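Local coordinates for protein OxyR (Porphyromonas gingivalis, PDB 3HO7) that probably acts as a redox-sensitive, DNA-binding transcription activator of the LysR family, represented here by its regulatory domain, at residues R12-V17 and E41-E46; P31-E36 and I207-S212; L80-F85 and R184-V189; L86-R91 and E175-F180. One frame throughout, in Å; residues are numbered along the deposited sequence.

Contact 1 (R12-V17 and E41-E46); sequences RLNIAV and EIHVSE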
# COMPACT_ATOMS: atom_id res chain seq x y z
N ARG A 12 -0.72 17.76 -21.21
CA ARG A 12 -0.35 16.88 -20.11
C ARG A 12 -1.22 17.11 -18.88
O ARG A 12 -1.68 18.23 -18.63
CB ARG A 12 1.12 17.07 -19.75
CG ARG A 12 1.55 16.34 -18.50
CD ARG A 12 3.04 16.49 -18.25
NE ARG A 12 3.42 16.00 -16.92
CZ ARG A 12 4.67 15.79 -16.54
NH1 ARG A 12 5.67 16.01 -17.38
NH2 ARG A 12 4.92 15.34 -15.31
N LEU A 13 -1.45 16.05 -18.12
CA LEU A 13 -2.25 16.12 -16.90
C LEU A 13 -1.55 15.45 -15.73
O LEU A 13 -1.19 14.28 -15.80
CB LEU A 13 -3.63 15.48 -17.12
CG LEU A 13 -4.61 15.58 -15.95
CD1 LEU A 13 -4.98 17.03 -15.69
CD2 LEU A 13 -5.85 14.75 -16.22
N ASN A 14 -1.37 16.20 -14.65
CA ASN A 14 -0.75 15.67 -13.44
C ASN A 14 -1.79 15.52 -12.34
O ASN A 14 -2.25 16.51 -11.78
CB ASN A 14 0.38 16.59 -12.97
CG ASN A 14 1.39 16.88 -14.06
OD1 ASN A 14 1.82 15.97 -14.78
ND2 ASN A 14 1.78 18.14 -14.19
N ILE A 15 -2.15 14.28 -12.03
CA ILE A 15 -3.20 14.03 -11.04
C ILE A 15 -2.73 13.14 -9.90
O ILE A 15 -2.11 12.09 -10.11
CB ILE A 15 -4.44 13.40 -11.69
CG1 ILE A 15 -5.51 13.13 -10.63
CG2 ILE A 15 -4.07 12.12 -12.42
CD1 ILE A 15 -6.75 12.48 -11.17
N ALA A 16 -3.03 13.56 -8.67
CA ALA A 16 -2.69 12.79 -7.49
C ALA A 16 -3.87 11.94 -7.06
O ALA A 16 -5.02 12.24 -7.39
CB ALA A 16 -2.26 13.72 -6.36
N VAL A 17 -3.58 10.87 -6.34
CA VAL A 17 -4.63 9.98 -5.86
C VAL A 17 -4.23 9.42 -4.51
O VAL A 17 -3.07 9.10 -4.27
CB VAL A 17 -4.87 8.81 -6.84
CG1 VAL A 17 -6.04 7.96 -6.38
CG2 VAL A 17 -5.11 9.35 -8.24
N GLU A 41 -1.12 13.17 -22.18
CA GLU A 41 -0.20 12.44 -21.32
C GLU A 41 -0.58 12.64 -19.86
O GLU A 41 -0.57 13.76 -19.35
CB GLU A 41 1.25 12.90 -21.54
CG GLU A 41 2.25 12.10 -20.73
CD GLU A 41 3.54 12.86 -20.47
OE1 GLU A 41 4.48 12.25 -19.92
OE2 GLU A 41 3.60 14.06 -20.80
N ILE A 42 -0.90 11.54 -19.18
CA ILE A 42 -1.36 11.61 -17.80
C ILE A 42 -0.32 11.11 -16.81
O ILE A 42 0.11 9.96 -16.86
CB ILE A 42 -2.65 10.79 -17.60
CG1 ILE A 42 -3.77 11.34 -18.49
CG2 ILE A 42 -3.07 10.80 -16.14
CD1 ILE A 42 -5.03 10.51 -18.46
N HIS A 43 0.08 11.99 -15.89
CA HIS A 43 1.02 11.62 -14.84
C HIS A 43 0.29 11.38 -13.52
O HIS A 43 -0.12 12.33 -12.86
CB HIS A 43 2.09 12.69 -14.66
CG HIS A 43 3.20 12.61 -15.66
ND1 HIS A 43 3.07 13.02 -16.97
CD2 HIS A 43 4.47 12.16 -15.54
CE1 HIS A 43 4.20 12.82 -17.61
NE2 HIS A 43 5.08 12.30 -16.77
N VAL A 44 0.14 10.12 -13.16
CA VAL A 44 -0.52 9.75 -11.91
C VAL A 44 0.49 9.68 -10.77
O VAL A 44 1.61 9.20 -10.95
CB VAL A 44 -1.22 8.39 -12.02
CG1 VAL A 44 -1.79 7.97 -10.67
CG2 VAL A 44 -2.30 8.43 -13.08
N SER A 45 0.09 10.16 -9.60
CA SER A 45 0.93 10.08 -8.42
C SER A 45 0.08 9.85 -7.18
O SER A 45 -0.97 10.46 -7.01
CB SER A 45 1.77 11.35 -8.26
OG SER A 45 0.94 12.50 -8.21
N GLU A 46 0.54 8.95 -6.31
CA GLU A 46 -0.13 8.71 -5.04
C GLU A 46 0.43 9.63 -3.96
O GLU A 46 1.64 9.70 -3.75
CB GLU A 46 0.01 7.25 -4.61
CG GLU A 46 -0.73 6.25 -5.49
CD GLU A 46 -0.76 4.85 -4.91
OE1 GLU A 46 -0.93 4.71 -3.68
OE2 GLU A 46 -0.61 3.89 -5.69
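His43 N gives its hydrogen to Leu13 O at 2.6 Å. Four further backbone bonds continue the parallel pairing, from Leu13 N to Glu41 O at one end to Val17 N to Ser45 O at the other. On the face that carries Arg12, Asn14 and His43, the guanidinium of Arg12 lies flat on the imidazole of His43. The group centres are 3.3 Å apart and the planes differ by 14°. The fully extended Arg12 chain, with CG anti to the backbone N (chi1 172°), runs across to the neighbouring strand and ends over the ring. Asn14 OD1 fixes the rotation of the guanidinium: it takes a bond from Arg12 NE at 2.7 Å, in the amide plane and on a lone pair. Leu13, Ile15, Ile42 and Val44 point to the other side; Ile15 CG2 touches Ile42 CG2 and Val44 CG2, each at 4.1 Å. The two strands are the ends of a beta-alpha-beta unit. Its helix 22-36 covers the apolar side with Trp33, and Leu202 and Leu206 of helix 200-211 pack on Leu13. Strand 63-66 flanks strand 11-17, while residues 42-45 pair in parallel with a strand of the second subunit.

Contact 2 (P31-E36 and I207-S212); sequences PIWKKE and IGLLRS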
# COMPACT_ATOMS: atom_id res chain seq x y z
N PRO A 31 -8.47 2.06 -18.30
CA PRO A 31 -9.02 1.69 -19.60
C PRO A 31 -9.91 2.78 -20.17
O PRO A 31 -9.93 2.99 -21.39
CB PRO A 31 -9.84 0.43 -19.28
CG PRO A 31 -9.21 -0.13 -18.06
CD PRO A 31 -8.78 1.06 -17.26
N ILE A 32 -10.65 3.47 -19.31
CA ILE A 32 -11.55 4.53 -19.77
C ILE A 32 -10.80 5.76 -20.25
O ILE A 32 -11.22 6.42 -21.20
CB ILE A 32 -12.57 4.92 -18.67
CG1 ILE A 32 -13.44 3.71 -18.31
CG2 ILE A 32 -13.43 6.08 -19.14
CD1 ILE A 32 -14.42 3.97 -17.19
N TRP A 33 -9.68 6.07 -19.60
CA TRP A 33 -8.85 7.19 -20.02
C TRP A 33 -8.27 6.94 -21.40
O TRP A 33 -8.32 7.81 -22.27
CB TRP A 33 -7.70 7.44 -19.04
CG TRP A 33 -8.09 8.11 -17.77
CD1 TRP A 33 -9.27 8.76 -17.52
CD2 TRP A 33 -7.30 8.25 -16.59
NE1 TRP A 33 -9.26 9.27 -16.24
CE2 TRP A 33 -8.06 8.97 -15.65
CE3 TRP A 33 -6.01 7.82 -16.23
CZ2 TRP A 33 -7.58 9.27 -14.38
CZ3 TRP A 33 -5.54 8.12 -14.96
CH2 TRP A 33 -6.33 8.84 -14.05
N LYS A 34 -7.72 5.75 -21.59
CA LYS A 34 -7.10 5.39 -22.86
C LYS A 34 -7.98 5.79 -24.03
O LYS A 34 -7.51 6.43 -24.98
CB LYS A 34 -6.81 3.89 -22.91
CG LYS A 34 -6.04 3.46 -24.14
CD LYS A 34 -4.67 4.11 -24.18
CE LYS A 34 -3.85 3.73 -22.96
NZ LYS A 34 -2.48 4.30 -23.01
N LYS A 35 -9.25 5.42 -23.97
CA LYS A 35 -10.18 5.65 -25.07
C LYS A 35 -10.74 7.07 -25.12
O LYS A 35 -10.94 7.63 -26.20
CB LYS A 35 -11.31 4.62 -25.06
CG LYS A 35 -12.04 4.49 -23.73
CD LYS A 35 -13.18 3.49 -23.82
CE LYS A 35 -12.68 2.08 -24.11
NZ LYS A 35 -12.13 1.95 -25.49
N GLU A 36 -11.00 7.66 -23.96
CA GLU A 36 -11.58 9.01 -23.90
C GLU A 36 -10.54 10.13 -23.85
O GLU A 36 -10.79 11.24 -24.32
CB GLU A 36 -12.55 9.14 -22.72
CG GLU A 36 -14.01 9.22 -23.12
CD GLU A 36 -14.62 7.86 -23.41
OE1 GLU A 36 -14.64 7.01 -22.50
OE2 GLU A 36 -15.09 7.65 -24.55
N ILE A 207 -14.32 14.63 -14.36
CA ILE A 207 -15.39 14.30 -13.41
C ILE A 207 -16.31 13.23 -13.98
O ILE A 207 -16.62 12.24 -13.32
CB ILE A 207 -16.20 15.55 -13.03
CG1 ILE A 207 -15.32 16.55 -12.29
CG2 ILE A 207 -17.41 15.15 -12.18
CD1 ILE A 207 -16.04 17.82 -11.88
N GLY A 208 -16.74 13.43 -15.23
CA GLY A 208 -17.60 12.45 -15.89
C GLY A 208 -16.97 11.08 -15.99
O GLY A 208 -17.61 10.07 -15.70
N LEU A 209 -15.71 11.04 -16.41
CA LEU A 209 -15.02 9.77 -16.62
C LEU A 209 -14.83 8.99 -15.32
O LEU A 209 -15.03 7.78 -15.27
CB LEU A 209 -13.67 9.98 -17.30
CG LEU A 209 -13.73 10.27 -18.80
CD1 LEU A 209 -12.36 10.65 -19.34
CD2 LEU A 209 -14.29 9.06 -19.55
N LEU A 210 -14.46 9.70 -14.26
CA LEU A 210 -14.27 9.05 -12.97
C LEU A 210 -15.59 8.52 -12.43
O LEU A 210 -15.67 7.38 -11.96
CB LEU A 210 -13.61 10.01 -11.98
CG LEU A 210 -12.15 10.35 -12.27
CD1 LEU A 210 -11.69 11.53 -11.43
CD2 LEU A 210 -11.26 9.14 -12.02
N ARG A 211 -16.64 9.33 -12.51
CA ARG A 211 -17.95 8.91 -12.04
C ARG A 211 -18.47 7.72 -12.84
O ARG A 211 -19.13 6.83 -12.30
CB ARG A 211 -18.95 10.07 -12.11
CG ARG A 211 -18.59 11.25 -11.23
CD ARG A 211 -19.69 12.29 -11.24
NE ARG A 211 -20.94 11.75 -10.71
CZ ARG A 211 -22.13 12.34 -10.84
NH1 ARG A 211 -22.23 13.49 -11.49
NH2 ARG A 211 -23.21 11.77 -10.33
N SER A 212 -18.16 7.69 -14.14
CA SER A 212 -18.58 6.59 -14.99
C SER A 212 -17.77 5.33 -14.72
O SER A 212 -18.05 4.26 -15.27
CB SER A 212 -18.45 6.97 -16.47
OG SER A 212 -17.12 6.79 -16.93
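Leu209 is the hub of the contact: this one leucine meets Ile32, Trp33 and Glu36 of the facing helix. Its side chain leaves helix 200-211 toward all three. Leu209 CD1 lies at the edge of the Trp33 indole, near the ring plane, 4.1 Å from Trp33 CD1. The same methyl reaches Glu36 CB at 3.7 Å. Leu209 CD2 turns to Ile32 and to the Glu36 chain, with Glu36 CG 3.6 Å away. The Ile32 and Leu209 side chains pass alongside one another, pointing opposite ways; the modelled gap between their methyls is too short to be trusted.

Glu36 bends at its second torsion (chi2 81°), which folds the carboxylate back beside the leucine. Glu36 OE1 thus comes within 3.6 Å of Leu209 CD2, an apolar neighbour for a charged group at an exposed site. The two helices run roughly antiparallel, at 142°, with their axes 10.3 Å apart at the closest. Both belong to the LysR substrate-binding domain, which has the periplasmic-binding-protein fold, and they pack on the same sheet side by side. Leu210 adds a looser touch, its CD2 4.4 Å from Trp33 CZ2.

Ser212 OG bonds back to Leu209 O at 2.8 Å. This Ser212 hydroxyl is also 3.9 Å from Ile32 CD1, so the Ile32 tip rests against Ser212. Leu210 packs as well on Leu25 and Val29 of helix 22-36, and Trp33 on Thr138 of the second subunit.

Contact 3 (L80-F85 and R184-V189); sequences LYYEEF and RPVREV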
# COMPACT_ATOMS: atom_id res chain seq x y z
N LEU A 80 -17.54 12.78 -6.53
CA LEU A 80 -17.42 11.74 -7.53
C LEU A 80 -18.32 10.57 -7.15
O LEU A 80 -19.14 10.12 -7.94
CB LEU A 80 -15.97 11.28 -7.67
CG LEU A 80 -14.99 12.37 -8.11
CD1 LEU A 80 -13.59 11.80 -8.29
CD2 LEU A 80 -15.47 13.02 -9.40
N TYR A 81 -18.18 10.10 -5.91
CA TYR A 81 -19.01 9.02 -5.40
C TYR A 81 -18.82 8.83 -3.90
O TYR A 81 -17.81 9.24 -3.33
CB TYR A 81 -18.69 7.71 -6.13
CG TYR A 81 -17.25 7.26 -6.01
CD1 TYR A 81 -16.88 6.31 -5.06
CD2 TYR A 81 -16.27 7.77 -6.84
CE1 TYR A 81 -15.56 5.90 -4.95
CE2 TYR A 81 -14.95 7.36 -6.74
CZ TYR A 81 -14.61 6.43 -5.79
OH TYR A 81 -13.29 6.03 -5.69
N TYR A 82 -19.81 8.20 -3.27
CA TYR A 82 -19.70 7.80 -1.87
C TYR A 82 -19.21 6.37 -1.81
O TYR A 82 -19.35 5.62 -2.77
CB TYR A 82 -21.05 7.94 -1.16
CG TYR A 82 -21.54 9.36 -1.04
CD1 TYR A 82 -22.47 9.87 -1.94
CD2 TYR A 82 -21.08 10.19 -0.03
CE1 TYR A 82 -22.92 11.17 -1.84
CE2 TYR A 82 -21.52 11.50 0.08
CZ TYR A 82 -22.45 11.98 -0.83
OH TYR A 82 -22.90 13.27 -0.73
N GLU A 83 -18.64 5.98 -0.68
CA GLU A 83 -18.10 4.64 -0.55
C GLU A 83 -18.17 4.19 0.89
O GLU A 83 -17.66 4.86 1.79
CB GLU A 83 -16.66 4.60 -1.04
CG GLU A 83 -16.03 3.22 -0.99
CD GLU A 83 -14.68 3.18 -1.67
OE1 GLU A 83 -13.97 4.20 -1.65
OE2 GLU A 83 -14.32 2.11 -2.21
N GLU A 84 -18.85 3.08 1.12
CA GLU A 84 -19.01 2.54 2.46
C GLU A 84 -17.73 1.93 3.01
O GLU A 84 -17.00 1.24 2.31
CB GLU A 84 -20.11 1.49 2.49
CG GLU A 84 -21.51 2.06 2.50
CD GLU A 84 -22.54 1.05 2.98
OE1 GLU A 84 -22.17 0.11 3.70
OE2 GLU A 84 -23.73 1.21 2.63
N PHE A 85 -17.51 2.15 4.30
CA PHE A 85 -16.50 1.42 5.04
C PHE A 85 -17.11 0.09 5.45
O PHE A 85 -18.26 0.03 5.89
CB PHE A 85 -16.09 2.19 6.30
CG PHE A 85 -15.23 3.37 6.03
CD1 PHE A 85 -13.90 3.21 5.68
CD2 PHE A 85 -15.73 4.66 6.15
CE1 PHE A 85 -13.09 4.31 5.44
CE2 PHE A 85 -14.93 5.76 5.91
CZ PHE A 85 -13.61 5.58 5.56
N ARG A 184 -24.88 3.13 8.06
CA ARG A 184 -23.58 2.63 7.62
C ARG A 184 -22.63 3.77 7.26
O ARG A 184 -23.01 4.70 6.55
CB ARG A 184 -23.75 1.68 6.44
CG ARG A 184 -24.66 0.49 6.73
CD ARG A 184 -24.73 -0.45 5.54
NE ARG A 184 -25.72 -1.50 5.76
CZ ARG A 184 -27.02 -1.36 5.54
NH1 ARG A 184 -27.49 -0.21 5.08
NH2 ARG A 184 -27.85 -2.37 5.77
N PRO A 185 -21.39 3.70 7.76
CA PRO A 185 -20.40 4.73 7.50
C PRO A 185 -19.97 4.77 6.04
O PRO A 185 -19.70 3.73 5.44
CB PRO A 185 -19.22 4.32 8.39
CG PRO A 185 -19.39 2.86 8.59
CD PRO A 185 -20.87 2.63 8.62
N VAL A 186 -19.91 5.97 5.47
CA VAL A 186 -19.43 6.16 4.11
C VAL A 186 -18.44 7.32 4.05
O VAL A 186 -18.58 8.30 4.79
CB VAL A 186 -20.58 6.45 3.13
CG1 VAL A 186 -21.76 5.55 3.42
CG2 VAL A 186 -20.98 7.91 3.21
N ARG A 187 -17.45 7.20 3.18
CA ARG A 187 -16.60 8.33 2.88
C ARG A 187 -16.99 8.88 1.52
O ARG A 187 -17.63 8.18 0.72
CB ARG A 187 -15.12 7.93 2.88
CG ARG A 187 -14.69 7.13 1.67
CD ARG A 187 -13.20 6.84 1.73
NE ARG A 187 -12.78 5.94 0.68
CZ ARG A 187 -11.53 5.51 0.53
NH1 ARG A 187 -10.60 5.91 1.38
NH2 ARG A 187 -11.22 4.68 -0.45
N GLU A 188 -16.62 10.12 1.25
CA GLU A 188 -16.91 10.73 -0.04
C GLU A 188 -15.62 10.86 -0.83
O GLU A 188 -14.65 11.45 -0.35
CB GLU A 188 -17.58 12.09 0.13
CG GLU A 188 -16.73 13.11 0.87
CD GLU A 188 -17.46 14.42 1.10
OE1 GLU A 188 -18.15 14.89 0.17
OE2 GLU A 188 -17.36 14.97 2.22
N VAL A 189 -15.60 10.29 -2.03
CA VAL A 189 -14.47 10.42 -2.93
C VAL A 189 -14.74 11.62 -3.84
O VAL A 189 -15.77 11.68 -4.50
CB VAL A 189 -14.27 9.15 -3.77
CG1 VAL A 189 -13.08 9.31 -4.70
CG2 VAL A 189 -14.08 7.94 -2.86
O HOH W 1 -21.37 15.35 -0.19
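Backbone bonds join the strands in antiparallel fashion. Val189 O is gripped twice, by Leu80 N at 2.9 Å and Tyr81 N at 3.2 Å, a classic beta bulge. Tyr81 with Val189 and Glu83 with Arg187 are the hydrogen-bonded pairs, and Phe85 N to Pro185 O closes the far end.

The charged link is Arg187 to Glu83. Arg187 NE and NH2 both bond Glu83 OE1, NH2 at 3.0 Å. The oxygen lies in the guanidinium plane, but both nitrogens meet it from one face of the carboxylate, about 40° out of its plane. Leu164 N binds Glu83 OE2, and Thr20 O takes a further bond from Arg187 NH2. The domain has the periplasmic-binding-protein fold. These long strands near the chain's centre are consistent with its connections between two lobes.

Val189 CB sits over one face of the Tyr81 ring, 3.5 Å from its centroid, a CH-pi contact. The ring reaches there with CG between the backbone N and carbonyl carbon (chi1 59°). Phe85 CE2 packs on Arg187 CB at 3.7 Å. On the other sheet face, Tyr82 lies beside Glu188. A water joins them, 2.6 Å from Tyr82 OH, and Glu188 OE1 also pairs with Arg190.

Contact 4 (L86-R91 and E175-F180); sequences LGYVSR and ELVRPF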
# COMPACT_ATOMS: atom_id res chain seq x y z
N LEU A 86 -16.34 -0.98 5.31
CA LEU A 86 -16.79 -2.30 5.73
C LEU A 86 -15.81 -2.89 6.73
O LEU A 86 -14.60 -2.66 6.64
CB LEU A 86 -16.94 -3.24 4.53
CG LEU A 86 -18.05 -2.93 3.51
CD1 LEU A 86 -18.07 -3.99 2.43
CD2 LEU A 86 -19.40 -2.84 4.21
N GLY A 87 -16.35 -3.63 7.69
CA GLY A 87 -15.52 -4.35 8.64
C GLY A 87 -14.80 -5.49 7.95
O GLY A 87 -15.37 -6.22 7.14
N TYR A 88 -13.51 -5.62 8.26
CA TYR A 88 -12.74 -6.75 7.78
C TYR A 88 -12.30 -7.46 9.05
O TYR A 88 -11.43 -6.98 9.77
CB TYR A 88 -11.54 -6.25 6.96
CG TYR A 88 -11.00 -7.24 5.95
CD1 TYR A 88 -11.83 -7.83 5.01
CD2 TYR A 88 -9.65 -7.55 5.92
CE1 TYR A 88 -11.33 -8.72 4.07
CE2 TYR A 88 -9.14 -8.44 5.00
CZ TYR A 88 -9.98 -9.03 4.07
OH TYR A 88 -9.47 -9.91 3.16
N VAL A 89 -12.93 -8.59 9.34
CA VAL A 89 -12.81 -9.24 10.64
C VAL A 89 -12.10 -10.59 10.54
O VAL A 89 -12.53 -11.46 9.79
CB VAL A 89 -14.20 -9.47 11.27
CG1 VAL A 89 -14.06 -10.01 12.69
CG2 VAL A 89 -15.01 -8.19 11.25
N SER A 90 -11.02 -10.76 11.30
CA SER A 90 -10.28 -12.01 11.26
C SER A 90 -11.13 -13.15 11.82
O SER A 90 -12.03 -12.92 12.63
CB SER A 90 -8.98 -11.91 12.06
OG SER A 90 -9.11 -12.55 13.32
N ARG A 91 -10.84 -14.37 11.39
CA ARG A 91 -11.60 -15.53 11.82
C ARG A 91 -11.40 -15.83 13.31
O ARG A 91 -12.10 -16.66 13.88
CB ARG A 91 -11.22 -16.75 10.97
CG ARG A 91 -11.38 -16.50 9.47
CD ARG A 91 -10.75 -17.62 8.65
NE ARG A 91 -10.79 -17.31 7.22
CZ ARG A 91 -11.80 -17.60 6.42
NH1 ARG A 91 -12.87 -18.23 6.91
NH2 ARG A 91 -11.75 -17.28 5.13
N GLU A 175 -15.33 -13.63 2.92
CA GLU A 175 -15.87 -14.20 4.15
C GLU A 175 -15.57 -13.34 5.38
O GLU A 175 -16.30 -13.40 6.37
CB GLU A 175 -15.33 -15.61 4.37
CG GLU A 175 -15.86 -16.65 3.39
CD GLU A 175 -15.15 -17.98 3.52
OE1 GLU A 175 -13.98 -17.99 3.96
OE2 GLU A 175 -15.76 -19.01 3.16
N LEU A 176 -14.50 -12.57 5.31
CA LEU A 176 -14.08 -11.75 6.45
C LEU A 176 -14.86 -10.45 6.51
O LEU A 176 -14.82 -9.75 7.51
CB LEU A 176 -12.58 -11.46 6.38
CG LEU A 176 -11.66 -12.65 6.12
CD1 LEU A 176 -10.20 -12.21 6.24
CD2 LEU A 176 -11.96 -13.79 7.08
N VAL A 177 -15.58 -10.14 5.44
CA VAL A 177 -16.29 -8.87 5.35
C VAL A 177 -17.56 -8.85 6.19
O VAL A 177 -18.40 -9.74 6.09
CB VAL A 177 -16.64 -8.52 3.89
CG1 VAL A 177 -17.48 -7.26 3.84
CG2 VAL A 177 -15.36 -8.35 3.07
N ARG A 178 -17.68 -7.82 7.02
CA ARG A 178 -18.89 -7.58 7.79
C ARG A 178 -19.28 -6.12 7.62
O ARG A 178 -18.54 -5.23 8.03
CB ARG A 178 -18.66 -7.87 9.28
CG ARG A 178 -18.22 -9.28 9.59
CD ARG A 178 -19.36 -10.27 9.44
NE ARG A 178 -18.97 -11.61 9.87
CZ ARG A 178 -18.28 -12.46 9.11
NH1 ARG A 178 -17.90 -12.11 7.90
NH2 ARG A 178 -17.97 -13.67 9.58
N PRO A 179 -20.43 -5.86 6.99
CA PRO A 179 -20.87 -4.48 6.88
C PRO A 179 -21.29 -3.93 8.24
O PRO A 179 -21.46 -4.70 9.19
CB PRO A 179 -22.07 -4.56 5.94
CG PRO A 179 -22.57 -5.95 6.08
CD PRO A 179 -21.37 -6.80 6.35
N PHE A 180 -21.46 -2.62 8.34
CA PHE A 180 -21.91 -2.00 9.57
C PHE A 180 -23.43 -2.10 9.70
O PHE A 180 -24.14 -2.21 8.70
CB PHE A 180 -21.51 -0.52 9.60
CG PHE A 180 -20.09 -0.27 10.02
CD1 PHE A 180 -19.04 -0.49 9.13
CD2 PHE A 180 -19.80 0.20 11.29
CE1 PHE A 180 -17.73 -0.25 9.52
CE2 PHE A 180 -18.49 0.43 11.68
CZ PHE A 180 -17.45 0.21 10.79
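Leu176 reaches from the 175-180 segment across to Tyr88, Val89 and Arg91. Its CB lies over one face of the Tyr88 ring, 4.2 Å from the centroid and 26° off the normal, a CH-pi contact. The same Leu176 CB is 3.4 Å from Val89 O, an oxygen buried here without any polar partner in the model. At CG the chain branches. Leu176 CD1 goes on along the tyrosine to its far end, 3.9 Å from Tyr88 OH. Leu176 CD2 turns to Arg91, 3.7 Å from Arg91 CG, and lies over one face of the guanidinium.

That guanidinium is held at its edge by Glu175. Arg91 NH2 meets Glu175 OE1 at 2.6 Å in a salt bridge, almost in the guanidinium plane, while NH1 adds a weak bond to the same oxygen. Leu176 thus meets the guanidinium over a face and Glu175 at an edge.

Further along, the strands pair through Gly87 and Arg178, whose backbone N and O atoms bond to each other in both directions. Val89 N adds a bond to Leu176 O. Leu86 forks, CD1 on Val177 CG1 and CD2 against Pro179 CB, each at 3.6 Å. The Arg178 chain bends at chi2 (-73°) and curls back, so that NH1 bonds Glu175 O at 2.6 Å and also Val177 O.

The pairing is short and lies at the far end of strand 75-89. Strand 158-162 pairs with the same strand. Helix 145-153 packs on Tyr88, whose OH bonds Glu153, and Phe96 makes a cation-pi contact with Arg178.

Strand 75-89 carries contacts 3 and 4 one after the other, with centres 17 Å apart. Phe180 joins them: its CG is 3.3 Å from Pro185 CD, and its CD1 is 3.4 Å from Phe85 O. Contact 3 meets contact 2 through Leu80, whose CD1 lies 3.7 Å from Leu210 CD1. Contact 2 meets contact 1 through Trp33, with CE3 3.6 Å from Ile42 CD1. The four thus touch in series, 1-2-3-4. Contacts 1 and 4 have centres 33 Å apart and lie on opposite sides of the protein chain's centre. Contacts 1 and 2 also touch the second subunit; contacts 3 and 4 do not.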